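Local coordinates for ABC transporter substrate binding protein (Ribose) (Agrobacterium vitis, PDB 4WUT) that probably binds a sugar in the cleft between its two lobes for uptake by an ABC transporter, and holds beta-D-fucopyranose in this structure, at residues S35-N40 and G243-Q248; A63-I68 and S191-A196; A136-A141 and T174-A179; M157-V160 and G164-I167; I167-G172 and F216-P221. All blocks are in the same frame, centred on the assembly; numbering follows the deposited sequence.

Contact 1: S35-N40 and G243-Q248; sequences STFWQN and GFDGNQ. With FCB (beta-D-fucopyranose), chain E.
Thr36 OG1 accepts a hydrogen bond from Asn247 ND2 at 3.1 Å and is also bonded to Glu220 OE2. The N-H...O angle of the first bond is only 139°, and OG1 lies somewhat out of the plane of the Asn247 amide. The two side chains meet at about a right angle. This contact spans the cleft of the two-lobed periplasmic binding protein fold. The start of helix 36-49 belongs to one lobe, and the loop after strand 240-244 belongs to the other. Beta-D-fucopyranose lies in the same cleft.

Phe37 and Asp245, one from each lobe, meet beside the sugar. CG of Phe37 points opposite its own backbone N (chi1 177°), which carries the ring out to the ligand. FCB C1 sits over the centre of one ring face, 3.8 Å above the plane. Asp245 OD1 reaches the same ring obliquely, 3.5 Å from Phe37 CE2. Its partner OD2 takes a short hydrogen bond from FCB O1 at 2.5 Å. OD1 is bonded to Gln265 NE2, so both oxygens of the carboxylate are engaged.

Trp38 adds a second apolar wall, with its CZ2 3.7 Å from FCB C4. The two aromatic side chains also touch. Phe37 CD1 stands over the Trp38 ring, and Trp38 CD2 lies in the Phe37 ring plane.

Both segments lead into helices. Ser35 OG caps one, receiving a nearly straight bond from Trp38 N (3.1 Å). Asn247 caps the other, with its OD1 taking the N-H of Leu250.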
# COMPACT_ATOMS: atom_id res chain seq x y z
N SER A 35 4.35 -8.32 -7.73
CA SER A 35 4.40 -7.83 -6.37
C SER A 35 3.90 -8.87 -5.36
O SER A 35 2.79 -9.42 -5.50
CB SER A 35 3.53 -6.57 -6.30
OG SER A 35 3.19 -6.23 -4.99
N THR A 36 4.67 -9.14 -4.32
CA THR A 36 4.21 -10.07 -3.29
C THR A 36 3.00 -9.48 -2.55
O THR A 36 2.11 -10.21 -2.15
CB THR A 36 5.34 -10.55 -2.31
OG1 THR A 36 6.14 -9.44 -1.90
CG2 THR A 36 6.24 -11.56 -2.98
N PHE A 37 2.96 -8.16 -2.38
CA PHE A 37 1.82 -7.51 -1.75
C PHE A 37 0.55 -7.78 -2.57
O PHE A 37 -0.44 -8.24 -2.03
CB PHE A 37 2.06 -6.00 -1.59
CG PHE A 37 0.89 -5.25 -1.02
CD1 PHE A 37 -0.10 -4.74 -1.84
CD2 PHE A 37 0.77 -5.06 0.35
CE1 PHE A 37 -1.19 -4.07 -1.30
CE2 PHE A 37 -0.33 -4.39 0.87
CZ PHE A 37 -1.29 -3.89 0.04
N TRP A 38 0.58 -7.48 -3.87
CA TRP A 38 -0.63 -7.65 -4.69
C TRP A 38 -0.97 -9.13 -4.86
O TRP A 38 -2.14 -9.48 -4.97
CB TRP A 38 -0.53 -6.93 -6.05
CG TRP A 38 -0.47 -5.44 -5.89
CD1 TRP A 38 0.57 -4.61 -6.20
CD2 TRP A 38 -1.48 -4.60 -5.32
NE1 TRP A 38 0.26 -3.31 -5.88
CE2 TRP A 38 -0.99 -3.28 -5.32
CE3 TRP A 38 -2.75 -4.84 -4.80
CZ2 TRP A 38 -1.73 -2.21 -4.83
CZ3 TRP A 38 -3.48 -3.78 -4.30
CH2 TRP A 38 -2.98 -2.48 -4.33
N GLN A 39 0.04 -10.01 -4.82
CA GLN A 39 -0.25 -11.43 -4.88
C GLN A 39 -0.98 -11.93 -3.62
O GLN A 39 -1.75 -12.88 -3.68
CB GLN A 39 1.03 -12.22 -5.15
CG GLN A 39 1.49 -12.06 -6.59
CD GLN A 39 2.96 -12.39 -6.80
OE1 GLN A 39 3.65 -12.87 -5.91
NE2 GLN A 39 3.45 -12.12 -8.01
N ASN A 40 -0.72 -11.28 -2.49
CA ASN A 40 -1.47 -11.62 -1.27
C ASN A 40 -2.92 -11.10 -1.34
O ASN A 40 -3.85 -11.77 -0.88
CB ASN A 40 -0.79 -11.09 -0.02
CG ASN A 40 -1.12 -11.91 1.22
OD1 ASN A 40 -1.10 -13.15 1.18
ND2 ASN A 40 -1.49 -11.24 2.31
N GLY A 243 9.74 0.52 7.91
CA GLY A 243 9.14 0.22 6.63
C GLY A 243 7.64 0.05 6.69
O GLY A 243 7.01 0.26 7.73
N PHE A 244 7.07 -0.27 5.52
CA PHE A 244 5.70 -0.73 5.37
C PHE A 244 5.72 -2.09 4.70
O PHE A 244 6.59 -2.38 3.85
CB PHE A 244 4.84 0.25 4.54
CG PHE A 244 3.98 1.16 5.38
CD1 PHE A 244 4.56 2.20 6.09
CD2 PHE A 244 2.61 0.97 5.47
CE1 PHE A 244 3.79 3.04 6.86
CE2 PHE A 244 1.83 1.83 6.24
CZ PHE A 244 2.43 2.85 6.95
N ASP A 245 4.77 -2.91 5.11
CA ASP A 245 4.40 -4.18 4.53
C ASP A 245 5.21 -5.34 5.13
O ASP A 245 6.08 -5.13 5.97
CB ASP A 245 4.39 -4.10 3.00
CG ASP A 245 3.36 -3.11 2.49
OD1 ASP A 245 2.21 -3.18 2.98
OD2 ASP A 245 3.70 -2.26 1.65
N GLY A 246 4.89 -6.56 4.72
CA GLY A 246 5.23 -7.71 5.53
C GLY A 246 5.59 -8.97 4.79
O GLY A 246 5.26 -10.06 5.24
N ASN A 247 6.26 -8.85 3.64
CA ASN A 247 6.68 -10.06 2.96
C ASN A 247 7.90 -10.69 3.61
O ASN A 247 8.37 -10.22 4.64
CB ASN A 247 6.91 -9.78 1.47
CG ASN A 247 8.27 -9.19 1.19
OD1 ASN A 247 8.94 -8.62 2.05
ND2 ASN A 247 8.67 -9.29 -0.08
N GLN A 248 8.43 -11.74 3.00
CA GLN A 248 9.56 -12.47 3.60
C GLN A 248 10.80 -11.58 3.78
O GLN A 248 11.46 -11.64 4.82
CB GLN A 248 9.90 -13.70 2.76
CG GLN A 248 8.78 -14.74 2.69
CD GLN A 248 8.33 -15.22 4.06
OE1 GLN A 248 9.14 -15.62 4.90
NE2 GLN A 248 7.02 -15.18 4.29
C1 FCB E . 1.43 -1.08 -0.42
C2 FCB E . 0.54 0.06 -0.89
C3 FCB E . 0.03 -0.18 -2.21
C4 FCB E . 1.17 -0.51 -3.19
C5 FCB E . 1.97 -1.67 -2.52
C6 FCB E . 3.17 -2.14 -3.39
O1 FCB E . 2.09 -0.61 0.66
O2 FCB E . -0.56 0.14 0.05
O3 FCB E . -0.66 1.04 -2.61
O4 FCB E . 2.00 0.65 -3.47
O5 FCB E . 2.49 -1.25 -1.34

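Contact 2: A63-I68 and S191-A196; sequences AAESAI and SQSQMA. With FCB (beta-D-fucopyranose), chain E.
Glu65 reaches across toward Ser193, and its chain is in contact from the root. CB lies 3.9 Å from Ser193 CB, and CG comes about as near the same atom. The chain runs out extended beyond CG (chi2 -157°), which delivers the carboxylate to the sugar. At the tip, OE1 accepts from Ser193 OG at 2.7 Å and from FCB O4 at 2.8 Å. The serine hydroxyl comes from well above the carboxylate plane, about 60° out of it. The other oxygen, OE2, is bonded to Trp38 NE1 and lies 3.2 Å from FCB C6. Ser193 OG in turn accepts from Asn219 ND2, another residue of the pocket.

The contact joins two turns on facing lobes at the rim of the sugar-binding cleft. Ala64 to Ala67 form a type I beta turn. Ser191 to Gln194 form a type I' turn, in which Ser191 OG also takes the N-H of Ser193 as an ST turn.

Farther from the ligand, the turns meet mostly through water. Gln194 is bent at chi2, and its NE2 comes 3.6 Å from Ala64 CB. That nitrogen donates to two waters. One passes the link to Ala63 O, the other to Ser66 OG. A third water accepts from Glu65 N at 2.8 Å and makes a weak bond to Gln192 O.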
# COMPACT_ATOMS: atom_id res chain seq x y z
N ALA A 63 2.44 -3.44 -15.78
CA ALA A 63 3.77 -3.92 -15.45
C ALA A 63 4.42 -3.16 -14.32
O ALA A 63 5.38 -3.65 -13.74
CB ALA A 63 4.64 -3.85 -16.67
N ALA A 64 3.91 -1.98 -14.00
CA ALA A 64 4.50 -1.17 -12.94
C ALA A 64 3.43 -0.25 -12.38
O ALA A 64 2.47 0.10 -13.07
CB ALA A 64 5.63 -0.36 -13.48
N GLU A 65 3.59 0.16 -11.12
CA GLU A 65 2.62 1.04 -10.49
C GLU A 65 2.56 2.43 -11.07
O GLU A 65 1.57 3.14 -10.91
CB GLU A 65 2.88 1.14 -8.97
CG GLU A 65 2.78 -0.21 -8.26
CD GLU A 65 2.50 -0.13 -6.78
OE1 GLU A 65 2.66 0.97 -6.15
OE2 GLU A 65 2.06 -1.18 -6.25
N SER A 66 3.62 2.82 -11.78
CA SER A 66 3.69 4.10 -12.46
C SER A 66 2.97 4.11 -13.82
O SER A 66 2.79 5.17 -14.42
CB SER A 66 5.16 4.48 -12.69
OG SER A 66 5.88 3.44 -13.32
N ALA A 67 2.57 2.93 -14.29
CA ALA A 67 1.89 2.79 -15.59
C ALA A 67 0.41 3.10 -15.44
O ALA A 67 -0.42 2.18 -15.45
CB ALA A 67 2.04 1.40 -16.10
N ILE A 68 0.09 4.38 -15.33
CA ILE A 68 -1.26 4.83 -15.04
C ILE A 68 -2.19 4.67 -16.24
O ILE A 68 -3.31 4.15 -16.12
CB ILE A 68 -1.28 6.31 -14.60
CG1 ILE A 68 -0.22 6.61 -13.55
CG2 ILE A 68 -2.63 6.69 -14.10
CD1 ILE A 68 -0.31 5.73 -12.39
N SER A 191 10.41 6.29 -5.45
CA SER A 191 10.96 5.09 -6.06
C SER A 191 10.16 4.58 -7.26
O SER A 191 10.61 3.67 -7.96
CB SER A 191 10.98 3.94 -5.09
OG SER A 191 9.66 3.54 -4.80
N GLN A 192 8.96 5.14 -7.48
CA GLN A 192 8.00 4.60 -8.47
C GLN A 192 7.64 3.12 -8.20
O GLN A 192 7.25 2.37 -9.09
CB GLN A 192 8.47 4.80 -9.92
CG GLN A 192 8.92 6.22 -10.20
CD GLN A 192 7.83 7.20 -9.93
OE1 GLN A 192 6.65 6.90 -10.09
NE2 GLN A 192 8.22 8.39 -9.52
N SER A 193 7.75 2.74 -6.92
CA SER A 193 7.52 1.34 -6.49
C SER A 193 8.46 0.33 -7.16
O SER A 193 8.13 -0.85 -7.31
CB SER A 193 6.06 0.92 -6.64
OG SER A 193 5.27 1.65 -5.70
N GLN A 194 9.64 0.81 -7.54
CA GLN A 194 10.67 -0.06 -8.10
C GLN A 194 11.73 -0.28 -7.03
O GLN A 194 12.38 0.67 -6.57
CB GLN A 194 11.31 0.57 -9.35
CG GLN A 194 10.37 0.70 -10.53
CD GLN A 194 9.93 -0.64 -11.06
OE1 GLN A 194 10.60 -1.66 -10.87
NE2 GLN A 194 8.79 -0.65 -11.73
N MSE A 195 11.88 -1.54 -6.61
CA MSE A 195 12.88 -1.94 -5.62
C MSE A 195 14.26 -1.39 -5.97
O MSE A 195 14.94 -0.78 -5.12
CB MSE A 195 12.95 -3.48 -5.47
CG MSE A 195 11.77 -4.13 -4.74
SE MSE A 195 11.94 -6.11 -4.46
CE MSE A 195 11.48 -6.75 -6.25
N ALA A 196 14.67 -1.58 -7.22
CA ALA A 196 15.99 -1.18 -7.66
C ALA A 196 16.20 0.33 -7.58
O ALA A 196 17.30 0.80 -7.22
CB ALA A 196 16.27 -1.66 -9.07
C1 FCB E . 1.43 -1.08 -0.42
C2 FCB E . 0.54 0.06 -0.89
C3 FCB E . 0.03 -0.18 -2.21
C4 FCB E . 1.17 -0.51 -3.19
C5 FCB E . 1.97 -1.67 -2.52
C6 FCB E . 3.17 -2.14 -3.39
O1 FCB E . 2.09 -0.61 0.66
O2 FCB E . -0.56 0.14 0.05
O3 FCB E . -0.66 1.04 -2.61
O4 FCB E . 2.00 0.65 -3.47
O5 FCB E . 2.49 -1.25 -1.34
O HOH W 1 8.11 -2.73 -13.52
O HOH W 2 5.95 -0.60 -9.80
O HOH W 3 8.22 1.98 -13.11

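Contact 3: A136-A141 and T174-A179; sequences AGELAA and TDYIKA. With CA (calcium ion), chain G.
Going along 136-141, Glu138 is the first residue to touch 174-179. The two segments belong to helices 133-148 and 164-180, which pack side by side in the second lobe of the periplasmic binding protein fold. Their local axes come within 8.4 Å, with N-to-C directions 44° apart. No hydrogen bond links the two segments; the contact is van der Waals packing.

The aliphatic part of Glu138 does the touching. Its CG lies 4.1 Å from Tyr176 CB, and its CB is about as far from Tyr176 CD2. The side chains run at about a right angle to each other, with carboxylate and ring planes 41° apart. The backbone O of Glu138 sits over the centre of one face of the Tyr176 ring, 4.3 Å above the plane.

One turn on, Ala141 points toward the partner helix. Its CB is 3.6 Å from Tyr176 CD1, approaching the ring obliquely. The same methyl lies 3.9 Å from Ile177 CD1, so it fits between two neighbouring side chains. Tyr176 holds CG opposite its backbone N (chi1 -171°), and this lays the ring along helix 133-148. There it also touches Lys142 and Ile145. Ile177 meets Ile145 as well.

Away from this interface, the end of helix 164-180 binds a calcium ion through backbone carbonyls. Ser181 O, just past the helix, and three waters are in its shell, and Lys178 O is coordinated to calcium at 2.3 Å.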
# COMPACT_ATOMS: atom_id res chain seq x y z
N ALA A 136 -1.79 5.22 9.93
CA ALA A 136 -0.66 4.31 9.80
C ALA A 136 0.66 5.08 9.66
O ALA A 136 1.68 4.69 10.22
CB ALA A 136 -0.87 3.37 8.62
N GLY A 137 0.65 6.17 8.89
CA GLY A 137 1.82 7.02 8.80
C GLY A 137 2.18 7.62 10.15
O GLY A 137 3.37 7.73 10.48
N GLU A 138 1.16 8.00 10.92
CA GLU A 138 1.40 8.53 12.26
C GLU A 138 2.02 7.47 13.16
O GLU A 138 2.91 7.80 13.95
CB GLU A 138 0.10 9.11 12.84
CG GLU A 138 -0.29 10.42 12.20
CD GLU A 138 -1.61 10.98 12.69
OE1 GLU A 138 -2.19 10.40 13.63
OE2 GLU A 138 -2.05 12.01 12.14
N LEU A 139 1.59 6.21 13.06
CA LEU A 139 2.20 5.16 13.90
C LEU A 139 3.68 5.01 13.54
O LEU A 139 4.54 4.81 14.40
CB LEU A 139 1.53 3.81 13.65
CG LEU A 139 0.62 3.12 14.66
CD1 LEU A 139 0.21 3.93 15.86
CD2 LEU A 139 -0.56 2.68 13.85
N ALA A 140 3.99 5.04 12.25
CA ALA A 140 5.36 4.91 11.82
C ALA A 140 6.22 6.08 12.35
O ALA A 140 7.35 5.89 12.77
CB ALA A 140 5.45 4.85 10.30
N ALA A 141 5.66 7.28 12.33
CA ALA A 141 6.37 8.48 12.80
C ALA A 141 6.61 8.44 14.31
O ALA A 141 7.68 8.81 14.78
CB ALA A 141 5.58 9.75 12.44
N THR A 174 4.73 12.71 7.76
CA THR A 174 5.41 13.97 7.71
C THR A 174 4.82 14.99 8.68
O THR A 174 5.54 15.68 9.37
CB THR A 174 5.40 14.51 6.25
OG1 THR A 174 6.06 13.56 5.40
CG2 THR A 174 6.11 15.84 6.17
N ASP A 175 3.50 15.06 8.73
CA ASP A 175 2.84 16.03 9.59
C ASP A 175 3.11 15.71 11.05
O ASP A 175 3.27 16.62 11.89
CB ASP A 175 1.33 16.05 9.34
CG ASP A 175 0.96 16.62 7.98
OD1 ASP A 175 1.84 17.17 7.29
OD2 ASP A 175 -0.23 16.52 7.61
N TYR A 176 3.15 14.42 11.37
CA TYR A 176 3.40 14.00 12.77
C TYR A 176 4.82 14.34 13.18
O TYR A 176 5.05 14.84 14.26
CB TYR A 176 3.12 12.50 12.99
CG TYR A 176 3.15 12.10 14.46
CD1 TYR A 176 4.35 11.81 15.08
CD2 TYR A 176 1.99 12.00 15.19
CE1 TYR A 176 4.39 11.48 16.43
CE2 TYR A 176 2.01 11.67 16.52
CZ TYR A 176 3.21 11.39 17.12
OH TYR A 176 3.21 11.04 18.44
N ILE A 177 5.78 14.06 12.30
CA ILE A 177 7.16 14.43 12.56
C ILE A 177 7.30 15.94 12.83
O ILE A 177 7.94 16.35 13.78
CB ILE A 177 8.09 14.02 11.40
CG1 ILE A 177 8.18 12.48 11.29
CG2 ILE A 177 9.46 14.67 11.55
CD1 ILE A 177 8.90 11.78 12.42
N LYS A 178 6.68 16.75 11.98
CA LYS A 178 6.68 18.19 12.17
C LYS A 178 6.03 18.62 13.50
O LYS A 178 6.58 19.45 14.19
CB LYS A 178 6.02 18.92 10.99
CG LYS A 178 5.99 20.41 11.20
CD LYS A 178 5.78 21.20 9.90
CE LYS A 178 6.04 22.68 10.13
NZ LYS A 178 6.05 23.47 8.85
N ALA A 179 4.90 18.04 13.86
CA ALA A 179 4.19 18.51 15.05
C ALA A 179 4.83 18.03 16.35
O ALA A 179 4.64 18.66 17.39
CB ALA A 179 2.74 18.07 15.01
CA CA G . 8.10 20.97 15.09
O HOH W 4 6.06 22.27 15.22
O HOH W 5 8.23 23.06 14.08
O HOH W 6 9.44 20.72 13.14

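Contact 4: M157-V160 and G164-I167; sequences MSYV and GSEI. With FCB (beta-D-fucopyranose), chain E.
Glu166 and Tyr159 bury the most surface here, and they slide past each other in opposite directions. Glu166 CG lies over one face of the Tyr159 ring, 4.0 Å from its centroid and 16° off the normal, a CH-pi contact. CB of the same residue comes within 3.6 Å of Tyr159 CZ. The chain then bends at chi2 (-91°), turning the carboxylate nearly perpendicular to the ring and toward Ser158. Ser158 OG donates to Glu166 OE2 at 2.7 Å, on the anti side and close to the carboxylate plane. OE1 accepts from Gly162 N, so the loop between the segments is tied to the helix too.

This is the loop from strand 153-158 into helix 164-180, the first half of a beta-alpha-beta unit completed by strand 184-190. Val160 takes part through its backbone O, 3.4 Å from Glu166 CG.

At its outer end Tyr159 meets Ser165, whose OG lies in the ring plane. Tyr159 OH and Ser165 OG are hydrogen-bonded at 2.8 Å, and either may be the donor. Ser165 OG also stands 3.0 Å from FCB O3, although where its proton goes is not settled. FCB O4 approaches the tyrosine ring obliquely, nearest to CE2.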
# COMPACT_ATOMS: atom_id res chain seq x y z
N MSE A 157 11.61 7.97 2.09
CA MSE A 157 11.64 7.23 0.82
C MSE A 157 10.22 6.83 0.49
O MSE A 157 9.63 5.92 1.11
CB MSE A 157 12.53 5.98 0.94
CG MSE A 157 13.84 6.22 1.70
SE MSE A 157 14.92 7.75 1.09
CE MSE A 157 15.50 7.10 -0.61
N SER A 158 9.65 7.51 -0.51
CA SER A 158 8.29 7.23 -0.92
C SER A 158 8.28 6.53 -2.29
O SER A 158 9.32 6.10 -2.77
CB SER A 158 7.48 8.52 -0.94
OG SER A 158 6.11 8.24 -1.18
N TYR A 159 7.09 6.34 -2.83
CA TYR A 159 6.92 5.47 -3.98
C TYR A 159 6.40 6.25 -5.19
O TYR A 159 7.20 6.76 -5.97
CB TYR A 159 6.08 4.21 -3.65
CG TYR A 159 4.85 4.33 -2.80
CD1 TYR A 159 4.95 4.56 -1.43
CD2 TYR A 159 3.59 4.07 -3.32
CE1 TYR A 159 3.85 4.61 -0.62
CE2 TYR A 159 2.48 4.11 -2.51
CZ TYR A 159 2.61 4.38 -1.16
OH TYR A 159 1.51 4.42 -0.36
N VAL A 160 5.09 6.33 -5.33
CA VAL A 160 4.49 7.10 -6.44
C VAL A 160 3.82 8.33 -5.86
O VAL A 160 2.85 8.22 -5.08
CB VAL A 160 3.48 6.24 -7.24
CG1 VAL A 160 2.79 7.06 -8.33
CG2 VAL A 160 4.17 5.02 -7.89
N GLY A 164 -3.02 7.22 -4.20
CA GLY A 164 -3.99 7.37 -3.14
C GLY A 164 -3.48 6.99 -1.77
O GLY A 164 -3.63 7.76 -0.83
N SER A 165 -2.89 5.81 -1.65
CA SER A 165 -2.38 5.39 -0.32
C SER A 165 -1.20 6.27 0.13
O SER A 165 -1.00 6.51 1.33
CB SER A 165 -1.97 3.93 -0.36
OG SER A 165 -0.98 3.73 -1.35
N GLU A 166 -0.45 6.78 -0.83
CA GLU A 166 0.76 7.54 -0.55
C GLU A 166 0.45 8.89 0.10
O GLU A 166 1.18 9.34 0.98
CB GLU A 166 1.54 7.77 -1.85
CG GLU A 166 2.97 8.23 -1.67
CD GLU A 166 3.16 9.75 -1.64
OE1 GLU A 166 2.23 10.49 -2.05
OE2 GLU A 166 4.24 10.21 -1.20
N ILE A 167 -0.60 9.56 -0.37
CA ILE A 167 -0.95 10.89 0.14
C ILE A 167 -1.13 10.90 1.66
O ILE A 167 -0.51 11.69 2.37
CB ILE A 167 -2.27 11.37 -0.46
CG1 ILE A 167 -2.18 11.48 -1.98
CG2 ILE A 167 -2.69 12.71 0.16
CD1 ILE A 167 -3.53 11.73 -2.66
C1 FCB E . 1.43 -1.08 -0.42
C2 FCB E . 0.54 0.06 -0.89
C3 FCB E . 0.03 -0.18 -2.21
C4 FCB E . 1.17 -0.51 -3.19
C5 FCB E . 1.97 -1.67 -2.52
C6 FCB E . 3.17 -2.14 -3.39
O1 FCB E . 2.09 -0.61 0.66
O2 FCB E . -0.56 0.14 0.05
O3 FCB E . -0.66 1.04 -2.61
O4 FCB E . 2.00 0.65 -3.47
O5 FCB E . 2.49 -1.25 -1.34

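Contact 5: I167-G172 and F216-P221; sequences IGRVGG and FGANEP. With FCB (beta-D-fucopyranose), chain E.
Arg169 and Val170 meet Ala218 in a buried contact of the second lobe, polar at the sugar and apolar behind it. It joins helix 164-180 to the end of strand 214-217 and the loop leading into helix 220-232. Arg169 NH1 donates to Ala218 O at 2.8 Å in a nearly straight bond (166°). The donor lies in the carbonyl plane, and the oxygen lies in the guanidinium plane.

The same guanidinium also grips beta-D-fucopyranose. NH1 gives a hydrogen bond to FCB O1 at 2.9 Å, and NH2 gives one of equal length to FCB O2. NH2 has a further partner in Asn133 OD1. The arginine chain is extended up to CD and bends only at chi3 (-60°), turning the guanidinium edge toward the sugar.

Behind this polar end the packing is apolar. Val170 CG2 touches Ala218 CB at 3.8 Å. Ala218 CA rests over a face of the Phe216 ring, near its rim, and that ring also stacks with Phe173.

Asn219 works on the sugar from the loop. Its ND2 donates to FCB O4 at 3.1 Å, while OD1 is bonded to Thr222 OG1. Pro221 CD touches FCB C6. Both hydrogens of NH1 are thus used, one by the main chain and one by the ligand. Ala218 O, together with Asn133 OD1 on NH2, probably helps fix the rotation of the guanidinium, so that it presents N-H groups to two adjacent sugar hydroxyls.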
# COMPACT_ATOMS: atom_id res chain seq x y z
N ILE A 167 -0.60 9.56 -0.37
CA ILE A 167 -0.95 10.89 0.14
C ILE A 167 -1.13 10.90 1.66
O ILE A 167 -0.51 11.69 2.37
CB ILE A 167 -2.27 11.37 -0.46
CG1 ILE A 167 -2.18 11.48 -1.98
CG2 ILE A 167 -2.69 12.71 0.16
CD1 ILE A 167 -3.53 11.73 -2.66
N GLY A 168 -2.00 10.02 2.14
CA GLY A 168 -2.30 9.95 3.55
C GLY A 168 -1.14 9.38 4.34
O GLY A 168 -0.84 9.85 5.42
N ARG A 169 -0.49 8.36 3.81
CA ARG A 169 0.54 7.65 4.55
C ARG A 169 1.75 8.56 4.78
O ARG A 169 2.24 8.76 5.90
CB ARG A 169 0.96 6.42 3.75
CG ARG A 169 1.85 5.50 4.51
CD ARG A 169 2.15 4.26 3.71
NE ARG A 169 0.94 3.53 3.38
CZ ARG A 169 0.87 2.48 2.57
NH1 ARG A 169 1.97 1.98 1.99
NH2 ARG A 169 -0.29 1.91 2.36
N VAL A 170 2.23 9.14 3.69
CA VAL A 170 3.41 9.97 3.79
C VAL A 170 3.04 11.33 4.40
O VAL A 170 3.80 11.90 5.16
CB VAL A 170 4.11 10.09 2.42
CG1 VAL A 170 5.24 11.12 2.46
CG2 VAL A 170 4.63 8.72 2.02
N GLY A 171 1.88 11.87 4.09
CA GLY A 171 1.45 13.08 4.77
C GLY A 171 1.23 12.89 6.26
O GLY A 171 1.58 13.77 7.06
N GLY A 172 0.62 11.77 6.66
CA GLY A 172 0.42 11.49 8.07
C GLY A 172 1.76 11.42 8.78
O GLY A 172 1.94 11.99 9.87
N PHE A 216 12.61 6.24 6.58
CA PHE A 216 11.28 5.67 6.41
C PHE A 216 11.07 5.25 4.96
O PHE A 216 11.30 6.03 4.05
CB PHE A 216 10.26 6.74 6.83
CG PHE A 216 8.82 6.37 6.59
CD1 PHE A 216 8.30 5.18 7.05
CD2 PHE A 216 7.96 7.26 5.94
CE1 PHE A 216 6.97 4.86 6.88
CE2 PHE A 216 6.64 6.92 5.75
CZ PHE A 216 6.15 5.73 6.20
N GLY A 217 10.68 3.99 4.77
CA GLY A 217 10.37 3.43 3.46
C GLY A 217 8.88 3.12 3.38
O GLY A 217 8.41 2.23 4.08
N ALA A 218 8.14 3.82 2.52
CA ALA A 218 6.70 3.90 2.71
C ALA A 218 5.85 2.83 2.06
O ALA A 218 4.62 2.86 2.19
CB ALA A 218 6.21 5.30 2.32
N ASN A 219 6.45 1.91 1.32
CA ASN A 219 5.74 0.74 0.84
C ASN A 219 6.70 -0.43 0.62
O ASN A 219 7.91 -0.31 0.81
CB ASN A 219 4.90 1.03 -0.42
CG ASN A 219 5.70 1.05 -1.71
OD1 ASN A 219 6.93 1.18 -1.73
ND2 ASN A 219 4.99 0.94 -2.82
N GLU A 220 6.12 -1.55 0.23
CA GLU A 220 6.86 -2.81 0.17
C GLU A 220 8.16 -2.74 -0.66
O GLU A 220 9.26 -2.97 -0.12
CB GLU A 220 5.94 -3.96 -0.29
CG GLU A 220 6.65 -5.31 -0.37
CD GLU A 220 5.76 -6.38 -1.00
OE1 GLU A 220 5.48 -6.29 -2.22
OE2 GLU A 220 5.31 -7.29 -0.29
N PRO A 221 8.07 -2.41 -1.96
CA PRO A 221 9.32 -2.42 -2.72
C PRO A 221 10.30 -1.34 -2.26
O PRO A 221 11.52 -1.52 -2.34
CB PRO A 221 8.87 -2.16 -4.15
CG PRO A 221 7.53 -1.46 -4.00
CD PRO A 221 6.92 -2.15 -2.83
C1 FCB E . 1.43 -1.08 -0.42
C2 FCB E . 0.54 0.06 -0.89
C3 FCB E . 0.03 -0.18 -2.21
C4 FCB E . 1.17 -0.51 -3.19
C5 FCB E . 1.97 -1.67 -2.52
C6 FCB E . 3.17 -2.14 -3.39
O1 FCB E . 2.09 -0.61 0.66
O2 FCB E . -0.56 0.14 0.05
O3 FCB E . -0.66 1.04 -2.61
O4 FCB E . 2.00 0.65 -3.47
O5 FCB E . 2.49 -1.25 -1.34

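In the fold
Contacts 1, 4 and 5 are buried, contact 3 is partly buried and contact 2 lies at the surface. Contacts 1 and 2 bridge the two lobes, whereas 3, 4 and 5 lie within the second lobe and all use helix 164-180. Four contacts touch the sugar; contact 3 does not, and its helices meet without a hydrogen bond across. Contact 2 combines one direct hydrogen bond near the sugar with water bridges farther out; in contacts 1, 4 and 5 the polar links are direct. Glu220 of contact 5 also accepts from Phe37 N of contact 1. Met157 of contact 4 bonds through its backbone to Phe216 and, just past the strand, to Ala218. Phe244 and Phe216 pack on helix 133-148.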